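Local coordinates for clavulanic acid biosynthesis oligopeptide binding protein 2 (Streptomyces clavuligerus, PDB 2WOL) that takes part in clavulanic acid biosynthesis and probably binds oligopeptides as an extracellular solute-binding protein, at residues I253-D256 / V257-D261; P150-P154 / Y155-E159; A385-P388 / D389-A393. All coordinates share one frame; numbering follows the deposited sequence.

Interaction 1 (I253-D256 / V257-D261)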
loop_
_atom_site.group_PDB
_atom_site.type_symbol
_atom_site.label_atom_id
_atom_site.label_comp_id
_atom_site.label_asym_id
_atom_site.label_seq_id
_atom_site.Cartn_x
_atom_site.Cartn_y
_atom_site.Cartn_z
ATOM N N ILE A 253 -21.358 -2.739 -6.105
ATOM C CA ILE A 253 -20.156 -3.102 -6.857
ATOM C C ILE A 253 -20.374 -3.023 -8.367
ATOM O O ILE A 253 -21.450 -3.361 -8.865
ATOM C CB ILE A 253 -19.733 -4.554 -6.515
ATOM C CG1 ILE A 253 -19.435 -4.683 -5.016
ATOM C CG2 ILE A 253 -18.530 -5.001 -7.361
ATOM C CD1 ILE A 253 -19.279 -6.120 -4.522
ATOM N N GLY A 254 -19.348 -2.575 -9.088
ATOM C CA GLY A 254 -19.293 -2.750 -10.544
ATOM C C GLY A 254 -19.641 -1.563 -11.418
ATOM O O GLY A 254 -19.738 -1.701 -12.637
ATOM N N LEU A 255 -19.811 -0.393 -10.809
ATOM C CA LEU A 255 -20.136 0.815 -11.569
ATOM C C LEU A 255 -18.953 1.357 -12.359
ATOM O O LEU A 255 -17.810 1.314 -11.899
ATOM C CB LEU A 255 -20.653 1.918 -10.644
ATOM C CG LEU A 255 -21.932 1.647 -9.853
ATOM C CD1 LEU A 255 -22.398 2.924 -9.187
ATOM C CD2 LEU A 255 -23.015 1.083 -10.746
ATOM N N ASP A 256 -19.244 1.890 -13.543
ATOM C CA ASP A 256 -18.284 2.694 -14.288
ATOM C C ASP A 256 -17.800 3.812 -13.363
ATOM O O ASP A 256 -18.578 4.330 -12.567
ATOM C CB ASP A 256 -18.951 3.280 -15.534
ATOM C CG ASP A 256 -18.136 4.380 -16.172
ATOM O OD1 ASP A 256 -17.195 4.060 -16.930
ATOM O OD2 ASP A 256 -18.431 5.565 -15.907
ATOM N N VAL A 257 -16.522 4.175 -13.466
ATOM C CA VAL A 257 -15.937 5.144 -12.537
ATOM C C VAL A 257 -16.610 6.522 -12.566
ATOM O O VAL A 257 -16.732 7.169 -11.528
ATOM C CB VAL A 257 -14.396 5.264 -12.689
ATOM C CG1 VAL A 257 -13.709 4.013 -12.140
ATOM C CG2 VAL A 257 -13.990 5.537 -14.141
ATOM N N ASP A 258 -17.055 6.968 -13.739
ATOM C CA ASP A 258 -17.729 8.265 -13.828
ATOM C C ASP A 258 -19.168 8.201 -13.347
ATOM O O ASP A 258 -19.655 9.147 -12.728
ATOM C CB ASP A 258 -17.640 8.843 -15.241
ATOM C CG ASP A 258 -16.217 9.173 -15.636
ATOM O OD1 ASP A 258 -15.578 10.003 -14.953
ATOM O OD2 ASP A 258 -15.729 8.594 -16.625
ATOM N N VAL A 259 -19.835 7.083 -13.634
ATOM C CA VAL A 259 -21.152 6.776 -13.073
ATOM C C VAL A 259 -21.079 6.813 -11.544
ATOM O O VAL A 259 -21.920 7.433 -10.884
ATOM C CB VAL A 259 -21.656 5.395 -13.574
ATOM C CG1 VAL A 259 -22.835 4.885 -12.761
ATOM C CG2 VAL A 259 -22.029 5.472 -15.045
ATOM N N LEU A 260 -20.062 6.154 -10.990
ATOM C CA LEU A 260 -19.835 6.142 -9.548
ATOM C C LEU A 260 -19.742 7.555 -8.964
ATOM O O LEU A 260 -20.454 7.879 -8.014
ATOM C CB LEU A 260 -18.567 5.346 -9.232
ATOM C CG LEU A 260 -18.270 5.018 -7.765
ATOM C CD1 LEU A 260 -17.323 3.829 -7.683
ATOM C CD2 LEU A 260 -17.688 6.205 -6.996
ATOM N N ASP A 261 -18.869 8.386 -9.534
ATOM C CA ASP A 261 -18.683 9.754 -9.048
ATOM C C ASP A 261 -19.984 10.549 -9.079
ATOM O O ASP A 261 -20.294 11.277 -8.133
ATOM C CB ASP A 261 -17.658 10.501 -9.900
ATOM C CG ASP A 261 -16.231 10.055 -9.653
ATOM O OD1 ASP A 261 -15.964 9.352 -8.651
ATOM O OD2 ASP A 261 -15.366 10.429 -10.472
HETATM O O HOH W 1 -15.894 6.284 -17.837
HETATM O O HOH W 2 -14.909 2.321 -15.185
#

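Interaction 2 (P150-P154 / Y155-E159)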
loop_
_atom_site.group_PDB
_atom_site.type_symbol
_atom_site.label_atom_id
_atom_site.label_comp_id
_atom_site.label_asym_id
_atom_site.label_seq_id
_atom_site.Cartn_x
_atom_site.Cartn_y
_atom_site.Cartn_z
ATOM N N PRO A 150 11.763 -26.965 5.634
ATOM C CA PRO A 150 10.693 -26.105 5.120
ATOM C C PRO A 150 9.308 -26.495 5.616
ATOM O O PRO A 150 8.991 -27.683 5.721
ATOM C CB PRO A 150 10.786 -26.293 3.602
ATOM C CG PRO A 150 12.201 -26.701 3.365
ATOM C CD PRO A 150 12.536 -27.578 4.537
ATOM N N TYR A 151 8.501 -25.488 5.936
ATOM C CA TYR A 151 7.138 -25.716 6.389
ATOM C C TYR A 151 6.197 -25.705 5.184
ATOM O O TYR A 151 6.148 -24.711 4.451
ATOM C CB TYR A 151 6.737 -24.655 7.413
ATOM C CG TYR A 151 5.321 -24.794 7.911
ATOM C CD1 TYR A 151 4.937 -25.888 8.684
ATOM C CD2 TYR A 151 4.363 -23.832 7.606
ATOM C CE1 TYR A 151 3.638 -26.018 9.140
ATOM C CE2 TYR A 151 3.061 -23.950 8.064
ATOM C CZ TYR A 151 2.701 -25.049 8.823
ATOM O OH TYR A 151 1.409 -25.180 9.269
ATOM N N PRO A 152 5.466 -26.817 4.964
ATOM C CA PRO A 152 4.628 -26.944 3.771
ATOM C C PRO A 152 3.197 -26.414 3.919
ATOM O O PRO A 152 2.356 -26.669 3.051
ATOM C CB PRO A 152 4.597 -28.458 3.550
ATOM C CG PRO A 152 4.615 -29.019 4.931
ATOM C CD PRO A 152 5.410 -28.038 5.793
ATOM N N GLY A 153 2.919 -25.687 4.997
ATOM C CA GLY A 153 1.566 -25.192 5.240
ATOM C C GLY A 153 0.726 -26.178 6.035
ATOM O O GLY A 153 1.082 -27.358 6.145
ATOM N N PRO A 154 -0.414 -25.709 6.574
ATOM C CA PRO A 154 -1.199 -26.476 7.540
ATOM C C PRO A 154 -2.082 -27.575 6.949
ATOM O O PRO A 154 -2.723 -28.311 7.707
ATOM C CB PRO A 154 -2.074 -25.403 8.189
ATOM C CG PRO A 154 -2.304 -24.424 7.096
ATOM C CD PRO A 154 -1.027 -24.393 6.292
ATOM N N TYR A 155 -2.130 -27.676 5.622
ATOM C CA TYR A 155 -2.921 -28.720 4.961
ATOM C C TYR A 155 -2.069 -29.944 4.637
ATOM O O TYR A 155 -2.587 -31.059 4.548
ATOM C CB TYR A 155 -3.595 -28.174 3.695
ATOM C CG TYR A 155 -4.316 -26.864 3.931
ATOM C CD1 TYR A 155 -5.290 -26.755 4.921
ATOM C CD2 TYR A 155 -4.017 -25.735 3.172
ATOM C CE1 TYR A 155 -5.947 -25.553 5.153
ATOM C CE2 TYR A 155 -4.675 -24.528 3.393
ATOM C CZ TYR A 155 -5.634 -24.448 4.386
ATOM O OH TYR A 155 -6.287 -23.257 4.605
ATOM N N ARG A 156 -0.765 -29.723 4.484
ATOM C CA ARG A 156 0.180 -30.785 4.137
ATOM C C ARG A 156 0.847 -31.429 5.352
ATOM O O ARG A 156 1.421 -32.515 5.249
ATOM C CB ARG A 156 1.229 -30.255 3.159
ATOM C CG ARG A 156 0.640 -29.841 1.830
ATOM C CD ARG A 156 1.717 -29.497 0.813
ATOM N NE ARG A 156 1.131 -29.102 -0.465
ATOM C CZ ARG A 156 0.779 -29.955 -1.425
ATOM N NH1 ARG A 156 0.956 -31.265 -1.261
ATOM N NH2 ARG A 156 0.255 -29.500 -2.554
ATOM N N THR A 157 0.781 -30.751 6.494
ATOM C CA THR A 157 1.211 -31.319 7.767
ATOM C C THR A 157 0.388 -30.724 8.905
ATOM O O THR A 157 -0.041 -29.566 8.830
ATOM C CB THR A 157 2.727 -31.119 8.033
ATOM O OG1 THR A 157 3.105 -31.847 9.210
ATOM C CG2 THR A 157 3.074 -29.640 8.219
ATOM N N ASP A 158 0.155 -31.516 9.947
ATOM C CA ASP A 158 -0.539 -31.015 11.131
ATOM C C ASP A 158 0.432 -30.625 12.245
ATOM O O ASP A 158 0.013 -30.184 13.317
ATOM C CB ASP A 158 -1.627 -31.988 11.621
ATOM C CG ASP A 158 -1.095 -33.378 11.923
ATOM O OD1 ASP A 158 0.102 -33.521 12.248
ATOM O OD2 ASP A 158 -1.897 -34.337 11.835
ATOM N N GLU A 159 1.728 -30.779 11.984
ATOM C CA GLU A 159 2.735 -30.271 12.906
ATOM C C GLU A 159 2.818 -28.754 12.773
ATOM O O GLU A 159 3.008 -28.237 11.672
ATOM C CB GLU A 159 4.099 -30.898 12.644
ATOM C CG GLU A 159 5.121 -30.542 13.710
ATOM C CD GLU A 159 6.513 -31.039 13.394
ATOM O OE1 GLU A 159 6.766 -31.446 12.239
ATOM O OE2 GLU A 159 7.361 -31.016 14.311
HETATM O O HOH W 3 0.706 -27.486 10.531
HETATM O O HOH W 4 -0.490 -26.896 3.291
HETATM O O HOH W 5 2.111 -25.895 0.176
#

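Interaction 3 (A385-P388 / D389-A393)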
loop_
_atom_site.group_PDB
_atom_site.type_symbol
_atom_site.label_atom_id
_atom_site.label_comp_id
_atom_site.label_asym_id
_atom_site.label_seq_id
_atom_site.Cartn_x
_atom_site.Cartn_y
_atom_site.Cartn_z
ATOM N N ALA A 385 29.696 8.690 -20.402
ATOM C CA ALA A 385 29.273 7.334 -20.753
ATOM C C ALA A 385 29.872 6.851 -22.070
ATOM O O ALA A 385 29.696 5.688 -22.445
ATOM C CB ALA A 385 27.750 7.262 -20.815
ATOM N N GLY A 386 30.572 7.736 -22.772
ATOM C CA GLY A 386 31.074 7.424 -24.108
ATOM C C GLY A 386 29.974 7.465 -25.152
ATOM O O GLY A 386 30.106 6.887 -26.234
ATOM N N LEU A 387 28.879 8.151 -24.826
ATOM C CA LEU A 387 27.750 8.295 -25.739
ATOM C C LEU A 387 27.324 9.760 -25.836
ATOM O O LEU A 387 26.167 10.091 -25.557
ATOM C CB LEU A 387 26.573 7.414 -25.288
ATOM C CG LEU A 387 26.791 5.896 -25.270
ATOM C CD1 LEU A 387 25.686 5.205 -24.491
ATOM C CD2 LEU A 387 26.888 5.311 -26.683
ATOM N N PRO A 388 28.253 10.647 -26.256
ATOM C CA PRO A 388 27.992 12.089 -26.188
ATOM C C PRO A 388 26.786 12.570 -27.003
ATOM O O PRO A 388 26.174 13.577 -26.648
ATOM C CB PRO A 388 29.289 12.714 -26.724
ATOM C CG PRO A 388 29.949 11.632 -27.502
ATOM C CD PRO A 388 29.588 10.360 -26.815
ATOM N N ASP A 389 26.446 11.851 -28.071
ATOM C CA ASP A 389 25.355 12.257 -28.959
ATOM C C ASP A 389 24.028 11.574 -28.626
ATOM O O ASP A 389 23.014 11.796 -29.296
ATOM C CB ASP A 389 25.741 11.994 -30.415
ATOM C CG ASP A 389 26.923 12.832 -30.860
ATOM O OD1 ASP A 389 26.961 14.036 -30.530
ATOM O OD2 ASP A 389 27.817 12.284 -31.540
ATOM N N GLY A 390 24.043 10.752 -27.582
ATOM C CA GLY A 390 22.856 10.024 -27.165
ATOM C C GLY A 390 22.877 8.587 -27.636
ATOM O O GLY A 390 23.931 8.046 -27.983
ATOM N N PHE A 391 21.702 7.970 -27.641
ATOM C CA PHE A 391 21.551 6.556 -27.969
ATOM C C PHE A 391 20.073 6.246 -28.138
ATOM O O PHE A 391 19.220 7.093 -27.868
ATOM C CB PHE A 391 22.155 5.666 -26.866
ATOM C CG PHE A 391 21.577 5.911 -25.497
ATOM C CD1 PHE A 391 20.460 5.198 -25.061
ATOM C CD2 PHE A 391 22.155 6.846 -24.639
ATOM C CE1 PHE A 391 19.919 5.424 -23.802
ATOM C CE2 PHE A 391 21.616 7.084 -23.377
ATOM C CZ PHE A 391 20.500 6.368 -22.958
ATOM N N ARG A 392 19.779 5.027 -28.572
ATOM C CA ARG A 392 18.401 4.566 -28.698
ATOM C C ARG A 392 18.065 3.574 -27.593
ATOM O O ARG A 392 18.910 2.773 -27.182
ATOM C CB ARG A 392 18.157 3.955 -30.079
ATOM C CG ARG A 392 18.204 4.979 -31.197
ATOM C CD ARG A 392 17.609 4.445 -32.482
ATOM N NE ARG A 392 17.650 5.450 -33.543
ATOM C CZ ARG A 392 17.275 5.237 -34.803
ATOM N NH1 ARG A 392 16.822 4.047 -35.179
ATOM N NH2 ARG A 392 17.356 6.223 -35.689
ATOM N N ALA A 393 16.833 3.653 -27.098
ATOM C CA ALA A 393 16.366 2.756 -26.043
ATOM C C ALA A 393 14.849 2.606 -26.072
ATOM O O ALA A 393 14.165 3.262 -26.862
ATOM C CB ALA A 393 16.845 3.238 -24.668
#

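Interaction 1 (I253-D256 / V257-D261)
D256 caps the helix that starts at V257. One carboxylate oxygen, OD2, takes two backbone N-H groups of the first turn. V259 N lies 3.1 Å from D256 OD2, and the bond is nearly straight, 163° at the hydrogen. It comes in on the anti side of the carboxylate, a little out of its plane. D258 N is 2.9 Å from D256 OD2, but this bond is bent and weak. The side chain reaches these donors because CG stands anti to its own backbone N (chi1 166°), which turns the carboxylate over the helix end. The backbone of D256 joins in: its O accepts from L260 N at 2.8 Å, an i to i+4 bond. Side chain and carbonyl together thus use three N-H groups of the first turn.

The other carboxylate oxygen faces water. Water 1 donates to D256 OD1 and to D258 OD2, at 2.7 Å from the former. It bridges two acids whose OD2 atoms are 4.1 Å apart and probably eases their repulsion. The N-terminal end of the helix would also be expected to stabilise the charge on D256. Water 2 accepts from V257 N.

An apolar contact lies beside the cap. L255 CD1 meets V259 CG1 at 4.1 Å, the two side chains crossing at about a right angle. L255 CB and L260 CB are 4.3 Å apart. Both leucines also touch V38 on strand 34-39, which seats the first turn against the sheet.

Further out, the backbone of G254 bonds to S39, and D261 OD2 accepts from Q279 N. The whole is an aspartate N-cap with an adjoining leucine-valine contact, where the chain passes from strand 248-253 into helix 257-265.

Interaction 2 (P150-P154 / Y155-E159)
P152 packs on R156 and T157 through apolar contacts. P152 CB lies 3.8 Å from R156 CB. On the same ring, P152 CG meets T157 CG2 at 3.7 Å. That methyl also approaches the Y151 ring obliquely, 3.8 Å from CE1. T157 CG2 is placed there because it sits between its own backbone N and carbonyl carbon, while OG1 is anti to the N (chi1 -173°).

Ring contacts come next. P154 CG stands over the face of the Y155 ring, 4.2 Å from the centroid and 5° off the normal, a CH-pi contact between neighbours. The Y151 ring has the carbonyl O of E159 at its edge, near the plane. Outside the segments Y151 packs on Q125 of helix 117-127 and edge-to-face with F128.

The segments lie in the long loop between helix 140-144 and strand 164-166. Within it T157 forms an ST turn, OG1 accepting from E159 N at 3.3 Å.

Direct backbone bonds are few and weak. G153 O takes both R156 N and T157 N. Water does more of the bridging. Water 3 accepts from Y151 OH at 2.7 Å and donates to the carbonyls of T157 and E159. Water 4 donates to P152 O and accepts from Y155 N.

The polar ends have partners elsewhere in the chain. R156 forms a salt bridge with D131, E159 pairs with R149 and R162, and Y155 OH bonds to D200.

Interaction 3 (A385-P388 / D389-A393)
L387 opens a type I beta turn that G390 closes, with P388 and D389 at its two corners. G390 N donates to L387 O at 3.0 Å. The bond is fairly straight at the hydrogen, 160°, but the donor sits well above the carbonyl plane.

L387 also makes the side-chain contact. Its CD1 lies 3.9 Å from F391 CD2. The methyl comes to the ring obliquely, and the two side chains cross at about a right angle. The F391 torsion sets the direction of the ring: CG lies between the backbone N and the carbonyl carbon (chi1 57°), and CD2 then meets the leucine methyl. L387 CB also touches the backbone, 3.8 Å from G390 O. Both L387 and F391 rest on V321 of helix 319-327 and on P315, so the pair continues into a larger apolar patch.

D389 takes the third place of the turn, after P388 in the second. Its CB lies 3.6 Å from P388 C, a contact between neighbours. P388 has phi held near -60° by its ring, which suits the second place of a type I turn. G390 follows with positive phi, a backbone shape at which a CB would strike the carbonyl O of D389.

Before the turn, G386 ends helix 375-384 in a Schellman motif. After it the chain runs into strand 391-398, and the backbone of F391 bonds to E419 of strand 418-425. The chemistry is consistent with a turn shaped in part by the proline ring and the positive phi of G390, and closed by one backbone bond. L387 and F391 pack on the protein, while P388 and D389 are exposed.

Overall arrangement
From the N terminus, interaction 2 comes first. It folds the loop between helix 140-144 and strand 164-166 back on itself, next to helix 117-127. Interaction 1 follows, at the passage into helix 257-265 from the end of strand 248-253, an inner strand of the sheet that also holds strand 34-39. Interaction 3 is last. Its turn links helix 375-384 to strand 391-398 of the seven-stranded mixed sheet. The three are in series: none nests in or crosses another. None touches another either. The centres of interactions 1 and 2 are about 43 Å apart, and those of interactions 2 and 3 are farthest apart, at about 54 Å.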